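Local coordinates for 450aa long hypothetical fmu protein (Pyrococcus horikoshii, PDB 2YXL) that probably methylates carbon 5 of cytosines in RNA, taking the methyl group from S-adenosyl-L-methionine, at residues K294-M297 with K298-K301; K301-V304 with K305-I309; A93-I96 with A97-D101; D101-S104 with Q105-K108. All blocks are in the same frame, centred on the assembly; numbering follows the deposited sequence.

Contact 1. Residues K294-M297 with K298-K301; sequences KMRM and KRLK. With SFG (sinefungin), chain B.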
# COMPACT_ATOMS: atom_id res chain seq x y z
N LYS A 294 -8.99 3.56 15.67
CA LYS A 294 -9.74 2.49 16.34
C LYS A 294 -10.16 1.40 15.35
O LYS A 294 -10.20 0.22 15.70
CB LYS A 294 -10.98 3.08 17.04
CG LYS A 294 -11.72 2.12 17.98
CD LYS A 294 -11.15 2.12 19.41
CE LYS A 294 -11.87 3.12 20.32
NZ LYS A 294 -11.52 4.54 20.05
N MET A 295 -10.45 1.82 14.12
CA MET A 295 -10.93 0.92 13.07
C MET A 295 -9.80 0.08 12.47
O MET A 295 -10.04 -1.00 11.93
CB MET A 295 -11.65 1.72 11.98
CG MET A 295 -12.75 0.97 11.26
SD MET A 295 -13.82 2.06 10.29
CE MET A 295 -14.84 2.81 11.57
N ARG A 296 -8.57 0.59 12.55
CA ARG A 296 -7.39 -0.15 12.13
C ARG A 296 -6.91 -1.07 13.25
O ARG A 296 -6.36 -2.14 13.00
CB ARG A 296 -6.26 0.81 11.73
CG ARG A 296 -6.54 1.68 10.51
CD ARG A 296 -6.10 1.05 9.20
NE ARG A 296 -4.65 0.88 9.11
CZ ARG A 296 -3.80 1.83 8.75
NH1 ARG A 296 -4.23 3.05 8.43
NH2 ARG A 296 -2.50 1.56 8.70
N MET A 297 -7.13 -0.63 14.49
CA MET A 297 -6.74 -1.39 15.68
C MET A 297 -7.57 -2.67 15.83
O MET A 297 -7.06 -3.69 16.29
CB MET A 297 -6.85 -0.53 16.94
CG MET A 297 -6.33 -1.19 18.21
SD MET A 297 -4.54 -1.41 18.25
CE MET A 297 -4.02 0.15 18.96
N LYS A 298 -8.84 -2.61 15.44
CA LYS A 298 -9.72 -3.78 15.51
C LYS A 298 -9.27 -4.90 14.56
O LYS A 298 -9.55 -6.07 14.81
CB LYS A 298 -11.20 -3.39 15.29
CG LYS A 298 -11.60 -3.08 13.85
CD LYS A 298 -12.16 -4.30 13.12
CE LYS A 298 -12.24 -4.08 11.61
NZ LYS A 298 -13.26 -3.06 11.23
N ARG A 299 -8.58 -4.53 13.49
CA ARG A 299 -7.99 -5.51 12.58
C ARG A 299 -6.80 -6.20 13.25
O ARG A 299 -6.63 -7.41 13.11
CB ARG A 299 -7.55 -4.85 11.26
CG ARG A 299 -8.70 -4.38 10.38
CD ARG A 299 -8.36 -4.52 8.90
NE ARG A 299 -7.26 -3.65 8.47
CZ ARG A 299 -7.40 -2.55 7.73
NH1 ARG A 299 -6.33 -1.84 7.40
NH2 ARG A 299 -8.60 -2.17 7.30
N LEU A 300 -6.00 -5.42 13.97
CA LEU A 300 -4.86 -5.94 14.73
C LEU A 300 -5.32 -6.93 15.81
O LEU A 300 -4.70 -7.98 15.98
CB LEU A 300 -4.03 -4.80 15.34
CG LEU A 300 -2.89 -5.08 16.34
CD1 LEU A 300 -1.95 -6.17 15.87
CD2 LEU A 300 -2.10 -3.81 16.61
N LYS A 301 -6.40 -6.60 16.51
CA LYS A 301 -6.97 -7.50 17.51
C LYS A 301 -7.49 -8.79 16.86
O LYS A 301 -7.36 -9.87 17.44
CB LYS A 301 -8.09 -6.80 18.30
CG LYS A 301 -7.59 -5.73 19.26
CD LYS A 301 -8.76 -5.05 19.97
CE LYS A 301 -8.29 -3.88 20.81
NZ LYS A 301 -9.42 -3.18 21.48
N SFG B . 3.40 -0.78 11.45
CA SFG B . 2.10 -1.06 10.82
C SFG B . 2.11 -2.48 10.20
O SFG B . 1.00 -3.03 10.04
OXT SFG B . 3.21 -2.98 9.92
CB SFG B . 1.78 0.01 9.76
CG SFG B . 1.59 1.39 10.42
CD SFG B . 1.19 2.48 9.41
NE SFG B . 2.27 2.66 8.44
C5' SFG B . 0.95 3.85 10.09
C4' SFG B . -0.03 3.81 11.29
O4' SFG B . 0.36 4.90 12.16
C3' SFG B . -1.50 4.09 10.92
O3' SFG B . -2.30 2.98 11.33
C2' SFG B . -1.86 5.35 11.73
O2' SFG B . -3.18 5.25 12.28
C1' SFG B . -0.84 5.30 12.85
N9 SFG B . -0.58 6.60 13.53
C8 SFG B . -0.40 7.78 12.94
N7 SFG B . -0.18 8.72 13.86
C5 SFG B . -0.21 8.13 15.05
C6 SFG B . -0.06 8.59 16.36
N6 SFG B . 0.18 9.87 16.61
N1 SFG B . -0.15 7.71 17.37
C2 SFG B . -0.39 6.42 17.13
N3 SFG B . -0.55 5.96 15.90
C4 SFG B . -0.46 6.78 14.84

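Contact 2. Residues K301-V304 with K305-I309; sequences KDFV and KRMGI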
# COMPACT_ATOMS: atom_id res chain seq x y z
N LYS A 301 -6.40 -6.60 16.51
CA LYS A 301 -6.97 -7.50 17.51
C LYS A 301 -7.49 -8.79 16.86
O LYS A 301 -7.36 -9.87 17.44
CB LYS A 301 -8.09 -6.80 18.30
CG LYS A 301 -7.59 -5.73 19.26
CD LYS A 301 -8.76 -5.05 19.97
CE LYS A 301 -8.29 -3.88 20.81
NZ LYS A 301 -9.42 -3.18 21.48
N ASP A 302 -8.07 -8.66 15.67
CA ASP A 302 -8.53 -9.82 14.89
C ASP A 302 -7.38 -10.72 14.47
O ASP A 302 -7.49 -11.94 14.55
CB ASP A 302 -9.33 -9.37 13.67
CG ASP A 302 -10.76 -8.98 14.00
OD1 ASP A 302 -11.38 -8.27 13.19
OD2 ASP A 302 -11.26 -9.38 15.08
N PHE A 303 -6.27 -10.12 14.03
CA PHE A 303 -5.07 -10.86 13.65
C PHE A 303 -4.42 -11.55 14.85
O PHE A 303 -4.14 -12.75 14.79
CB PHE A 303 -4.05 -9.95 12.95
CG PHE A 303 -4.34 -9.69 11.49
CD1 PHE A 303 -4.58 -8.39 11.04
CD2 PHE A 303 -4.37 -10.73 10.57
CE1 PHE A 303 -4.84 -8.14 9.69
CE2 PHE A 303 -4.64 -10.49 9.22
CZ PHE A 303 -4.88 -9.19 8.79
N VAL A 304 -4.21 -10.79 15.92
CA VAL A 304 -3.53 -11.28 17.12
C VAL A 304 -4.09 -12.61 17.65
O VAL A 304 -3.34 -13.58 17.82
CB VAL A 304 -3.47 -10.19 18.23
CG1 VAL A 304 -3.35 -10.79 19.63
CG2 VAL A 304 -2.32 -9.23 17.96
N LYS A 305 -5.40 -12.67 17.87
CA LYS A 305 -6.03 -13.88 18.43
C LYS A 305 -6.12 -15.02 17.42
O LYS A 305 -5.97 -16.19 17.78
CB LYS A 305 -7.38 -13.56 19.09
CG LYS A 305 -8.46 -12.97 18.18
CD LYS A 305 -9.44 -14.02 17.65
CE LYS A 305 -10.35 -14.58 18.75
NZ LYS A 305 -11.27 -13.56 19.33
N ARG A 306 -6.35 -14.68 16.15
CA ARG A 306 -6.45 -15.65 15.06
C ARG A 306 -5.09 -16.30 14.78
O ARG A 306 -5.02 -17.48 14.43
CB ARG A 306 -7.03 -14.98 13.81
CG ARG A 306 -7.02 -15.81 12.53
CD ARG A 306 -8.26 -15.56 11.66
NE ARG A 306 -8.74 -14.18 11.71
CZ ARG A 306 -8.36 -13.21 10.89
NH1 ARG A 306 -7.46 -13.43 9.94
NH2 ARG A 306 -8.87 -11.99 11.03
N MET A 307 -4.02 -15.52 14.95
CA MET A 307 -2.65 -15.99 14.74
C MET A 307 -2.03 -16.58 16.01
O MET A 307 -0.85 -16.97 16.01
CB MET A 307 -1.78 -14.87 14.17
CG MET A 307 -2.17 -14.44 12.76
SD MET A 307 -1.30 -12.98 12.18
CE MET A 307 0.33 -13.66 11.84
N GLY A 308 -2.81 -16.65 17.08
CA GLY A 308 -2.38 -17.27 18.33
C GLY A 308 -1.42 -16.45 19.17
O GLY A 308 -0.76 -16.98 20.07
N ILE A 309 -1.32 -15.15 18.87
CA ILE A 309 -0.50 -14.23 19.66
C ILE A 309 -1.21 -13.95 20.99
O ILE A 309 -2.43 -13.79 21.03
CB ILE A 309 -0.26 -12.88 18.91
CG1 ILE A 309 0.06 -13.10 17.42
CG2 ILE A 309 0.80 -12.04 19.63
CD1 ILE A 309 1.37 -13.83 17.12

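Contact 3. Residues A93-I96 with A97-D101; sequences AVDI and ALFHD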
# COMPACT_ATOMS: atom_id res chain seq x y z
N ALA A 93 -14.97 4.48 -18.14
CA ALA A 93 -15.26 4.62 -19.57
C ALA A 93 -14.08 5.19 -20.37
O ALA A 93 -13.78 4.70 -21.45
CB ALA A 93 -16.51 5.47 -19.78
N VAL A 94 -13.43 6.21 -19.82
CA VAL A 94 -12.28 6.84 -20.47
C VAL A 94 -11.11 5.86 -20.59
O VAL A 94 -10.46 5.77 -21.63
CB VAL A 94 -11.84 8.15 -19.75
CG1 VAL A 94 -10.46 8.62 -20.22
CG2 VAL A 94 -12.89 9.25 -19.97
N ASP A 95 -10.87 5.10 -19.52
CA ASP A 95 -9.81 4.09 -19.51
C ASP A 95 -10.07 2.97 -20.52
O ASP A 95 -9.15 2.52 -21.22
CB ASP A 95 -9.64 3.51 -18.11
CG ASP A 95 -8.41 2.64 -17.99
OD1 ASP A 95 -8.56 1.42 -17.81
OD2 ASP A 95 -7.29 3.19 -18.10
N ILE A 96 -11.31 2.51 -20.57
CA ILE A 96 -11.70 1.44 -21.48
C ILE A 96 -11.61 1.90 -22.94
O ILE A 96 -11.09 1.18 -23.79
CB ILE A 96 -13.08 0.83 -21.11
CG1 ILE A 96 -12.92 -0.11 -19.92
CG2 ILE A 96 -13.68 0.08 -22.29
CD1 ILE A 96 -14.22 -0.58 -19.30
N ALA A 97 -12.09 3.12 -23.20
CA ALA A 97 -12.09 3.68 -24.56
C ALA A 97 -10.69 3.99 -25.08
O ALA A 97 -10.40 3.76 -26.25
CB ALA A 97 -12.96 4.93 -24.62
N LEU A 98 -9.82 4.51 -24.21
CA LEU A 98 -8.48 4.92 -24.63
C LEU A 98 -7.48 3.77 -24.71
O LEU A 98 -6.59 3.79 -25.56
CB LEU A 98 -7.91 6.01 -23.71
CG LEU A 98 -8.52 7.41 -23.69
CD1 LEU A 98 -7.64 8.33 -22.85
CD2 LEU A 98 -8.71 7.98 -25.10
N PHE A 99 -7.62 2.78 -23.84
CA PHE A 99 -6.55 1.80 -23.66
C PHE A 99 -6.89 0.33 -23.95
O PHE A 99 -6.01 -0.43 -24.33
CB PHE A 99 -5.96 1.92 -22.24
CG PHE A 99 -5.42 3.28 -21.92
CD1 PHE A 99 -4.25 3.75 -22.52
CD2 PHE A 99 -6.09 4.11 -21.02
CE1 PHE A 99 -3.76 5.01 -22.23
CE2 PHE A 99 -5.60 5.38 -20.72
CZ PHE A 99 -4.43 5.83 -21.33
N HIS A 100 -8.15 -0.06 -23.78
CA HIS A 100 -8.49 -1.48 -23.78
C HIS A 100 -9.31 -1.99 -24.96
O HIS A 100 -9.73 -3.15 -24.97
CB HIS A 100 -9.14 -1.87 -22.45
CG HIS A 100 -8.31 -1.50 -21.25
ND1 HIS A 100 -7.08 -2.06 -21.01
CD2 HIS A 100 -8.54 -0.62 -20.25
CE1 HIS A 100 -6.58 -1.54 -19.90
NE2 HIS A 100 -7.45 -0.67 -19.42
N ASP A 101 -9.53 -1.13 -25.96
CA ASP A 101 -10.20 -1.50 -27.21
C ASP A 101 -11.39 -2.46 -27.01
O ASP A 101 -11.31 -3.65 -27.37
CB ASP A 101 -9.18 -2.10 -28.20
CG ASP A 101 -9.73 -2.24 -29.62
OD1 ASP A 101 -10.81 -1.68 -29.91
OD2 ASP A 101 -9.08 -2.91 -30.44

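Contact 4. Residues D101-S104 with Q105-K108; sequences DPSS and QTIK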
# COMPACT_ATOMS: atom_id res chain seq x y z
N ASP A 101 -9.53 -1.13 -25.96
CA ASP A 101 -10.20 -1.50 -27.21
C ASP A 101 -11.39 -2.46 -27.01
O ASP A 101 -11.31 -3.65 -27.37
CB ASP A 101 -9.18 -2.10 -28.20
CG ASP A 101 -9.73 -2.24 -29.62
OD1 ASP A 101 -10.81 -1.68 -29.91
OD2 ASP A 101 -9.08 -2.91 -30.44
N PRO A 102 -12.50 -1.95 -26.45
CA PRO A 102 -13.67 -2.77 -26.12
C PRO A 102 -14.42 -3.27 -27.35
O PRO A 102 -14.41 -2.61 -28.39
CB PRO A 102 -14.56 -1.81 -25.34
CG PRO A 102 -14.20 -0.46 -25.85
CD PRO A 102 -12.72 -0.53 -26.10
N SER A 103 -15.08 -4.42 -27.21
CA SER A 103 -15.97 -4.94 -28.24
C SER A 103 -17.31 -4.21 -28.19
O SER A 103 -17.65 -3.64 -27.16
CB SER A 103 -16.20 -6.45 -28.05
OG SER A 103 -16.98 -6.71 -26.90
N SER A 104 -18.05 -4.24 -29.29
CA SER A 104 -19.34 -3.55 -29.40
C SER A 104 -20.31 -3.83 -28.25
O SER A 104 -21.06 -2.95 -27.85
CB SER A 104 -20.01 -3.88 -30.73
OG SER A 104 -19.48 -3.08 -31.77
N GLN A 105 -20.28 -5.06 -27.74
CA GLN A 105 -21.12 -5.45 -26.60
C GLN A 105 -20.72 -4.70 -25.32
O GLN A 105 -21.58 -4.24 -24.57
CB GLN A 105 -21.08 -6.96 -26.38
CG GLN A 105 -22.13 -7.49 -25.40
CD GLN A 105 -23.56 -7.24 -25.86
OE1 GLN A 105 -23.90 -7.46 -27.03
NE2 GLN A 105 -24.41 -6.79 -24.95
N THR A 106 -19.41 -4.57 -25.10
CA THR A 106 -18.88 -3.85 -23.94
C THR A 106 -19.27 -2.38 -23.98
O THR A 106 -19.68 -1.82 -22.95
CB THR A 106 -17.34 -4.00 -23.84
OG1 THR A 106 -17.01 -5.39 -23.74
CG2 THR A 106 -16.79 -3.27 -22.62
N ILE A 107 -19.15 -1.75 -25.15
CA ILE A 107 -19.53 -0.34 -25.30
C ILE A 107 -21.05 -0.18 -25.15
O ILE A 107 -21.52 0.85 -24.67
CB ILE A 107 -18.96 0.32 -26.62
CG1 ILE A 107 -20.06 0.75 -27.60
CG2 ILE A 107 -17.89 -0.55 -27.29
CD1 ILE A 107 -20.37 2.23 -27.53
N LYS A 108 -21.79 -1.21 -25.55
CA LYS A 108 -23.24 -1.26 -25.35
C LYS A 108 -23.59 -1.36 -23.86
O LYS A 108 -24.50 -0.69 -23.38
CB LYS A 108 -23.84 -2.45 -26.12
CG LYS A 108 -25.36 -2.58 -26.00
CD LYS A 108 -25.84 -3.99 -26.35
CE LYS A 108 -25.93 -4.21 -27.85
NZ LYS A 108 -27.06 -3.44 -28.45

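Contact 1. Residues K294-M297 with K298-K301
Met297 reaches forward along the helix to Lys301 and Leu300. Its carbonyl oxygen O accepts a hydrogen bond from Lys301 N at 3.0 Å. Its side chain lies alongside that of Leu300, both pointing the same way, and Met297 SD touches Leu300 CD2 at 3.8 Å. Lys298 folds back on the turn before it. Its CG stands between the backbone N and the carbonyl carbon (chi1 75°), which lays the chain alongside Met295, with Lys298 NZ 4.1 Å from Met295 CG. Lys298 N is bonded to Lys294 O.

Arg296 bends at chi2 and chi3 and crosses Arg299 on its way to the ligand. Arg296 CD meets Arg299 NH1 at 3.4 Å, with the two guanidinium planes 21° apart. Arg296 NE lies 3.6 Å from Arg299 NH1, a like-charged pair that may repel. Sinefungin lies beyond: its ribose O3' sits over one face of the Arg296 guanidinium, 3.0 Å from Arg296 NH2. The same NH2 makes a weak hydrogen bond to Ala269 O. A leucine in place of Arg296 would probably leave Ala269 O without this donor and the ribose without its flat, charged neighbour.

The contact forms the first turns of helix 294-306, which joins strands 286-290 and 312-315 in a beta-alpha-beta unit of the methyltransferase domain. Met297 packs on Asp291 and Val316 in the flanking loops, and Met297 and Lys301 both touch Pro314 of strand 312-315.

Contact 2. Residues K301-V304 with K305-I309
Val304 and Ile309 pack against each other where helix 294-306 ends, and this is the tight part. Ile309 N gives a hydrogen bond of 2.8 Å to Val304 O. Next to this bond Val304 CG1 lies 3.8 Å from Ile309 CB. Beside them Met307 runs along Phe303, both side chains pointing the same way. Met307 SD lies 5.3 Å from the centre of the Phe303 ring, 62° off the ring normal, an oblique Met-aromatic contact. Met307 N is bonded to Phe303 O at 2.8 Å.

The helix stops in a Schellman motif. Gly308 takes a positive phi of 75°, and its N makes a weak bond back to Lys305 O, while Ile309 N reaches one residue further back, to Val304 O. The apolar touch of Val304 with Ile309 is the one expected across such a motif. Met307 and Ile309 also reach Thr275 of helix 272-280, and Phe303 and Met307 touch Ile242 of strand 241-243.

The other side is looser. Lys301 and Lys305 are solvent-exposed. Arg306 CG is anti to the backbone N (chi1 172°) and the chain bends at chi2 and chi3, which turns the guanidinium back, with Asp302 O over one of its faces and NH1 4.1 Å from Phe303 CE2. Asp302 carries the opposite charge, but its OD1 stays 5.0 Å from Arg306 NH2. Arg306 and Phe303 both touch Phe236 of helix 234-237.

Contact 3. Residues A93-I96 with A97-D101
Asp95 meets His100 across the last turn of its helix. Asp95 OD1 lies at the edge of the imidazole, in the ring plane, and accepts a weak hydrogen bond from His100 NE2 at 2.9 Å with an N-H...O angle of 129°. The carboxylate and ring planes stand 66° apart. The other oxygen, Asp95 OD2, lies obliquely to the Phe99 ring, 3.3 Å from CD2. Asp95 points its CG away from its own backbone N (chi1 -170°), which brings both oxygens to these two rings. Alongside, Val94 CG1 touches Leu98 CD1 at 3.9 Å.

These side chains ride on the C-terminal end of helix 84-99, in the all-helical N-terminal part of the chain. Regular i to i+4 bonds join Ala97 N to Ala93 O and Leu98 N to Val94 O. The series runs on to Phe99 N and to His100 N, which bonds to Ile96 O at 3.2 Å. His100 is the first residue to leave helical angles. An alanine at Asp95 is likely to leave His100 NE2 without this acceptor and the imidazole freer to turn.

Helix 47-75 lies next to this face. Asp59 OD2 comes close to Asp95 OD2, and this closeness of like charges may raise the pKa of one carboxylate. Lys63 makes a cation-pi contact with Phe99. Val94 and Ala97 pack on Ile137 of helix 124-138.

Contact 4. Residues D101-S104 with Q105-K108
Thr106 sits in the first turn of a helix whose N-cap position is Ser103, and it packs back on the two residues that lead into that helix. Its CB lies 3.4 Å from Ser103 O and 3.8 Å from Pro102 CB. The two branches then part. The methyl CG2 turns to the proline, 3.8 Å from Pro102 CB. The hydroxyl OG1 stands beside the backbone N (chi1 -59°) and lies 3.4 Å from Ser103 OG. Both hydroxyls have their partners near the chain start: each is hydrogen-bonded with Leu8 O, and Thr106 OG1 also with Ile10 N. This buried threonine therefore ties the start of helix 104-121 to the loop at the chain's N-terminus.

The backbone starts the helix in the usual way. Ser103 O takes a hydrogen bond from Ile107 N at 3.1 Å and a weak one from Thr106 N. Lys108 N bonds to Ser104 O. On the apolar side Pro102 and Ile107 both reach Phe138 of helix 124-138, and between the two residues the nearest pair is Pro102 CG and Ile107 CG2, 4.0 Å apart.

Overall arrangement
The four contacts form two pairs. Contacts 1 and 2 follow each other along helix 294-306, share Lys301, and have centres 11 Å apart. Contact 1 is the ligand end: it supplies Arg296 to the sinefungin pocket. Contact 2 is the far end, and the Phe303 side chain is still about 8 Å from the ligand. Contacts 3 and 4 lie in the helical N-terminal region, with centres 10 Å apart. They span the turn between helices 84-99 and 104-121, share Asp101, and meet where Ile96 O touches Pro102 CD at 3.3 Å. The pairs do not touch: the nearest atoms of contacts 1 and 3 are about 25 Å apart, on opposite sides of the chain's centre.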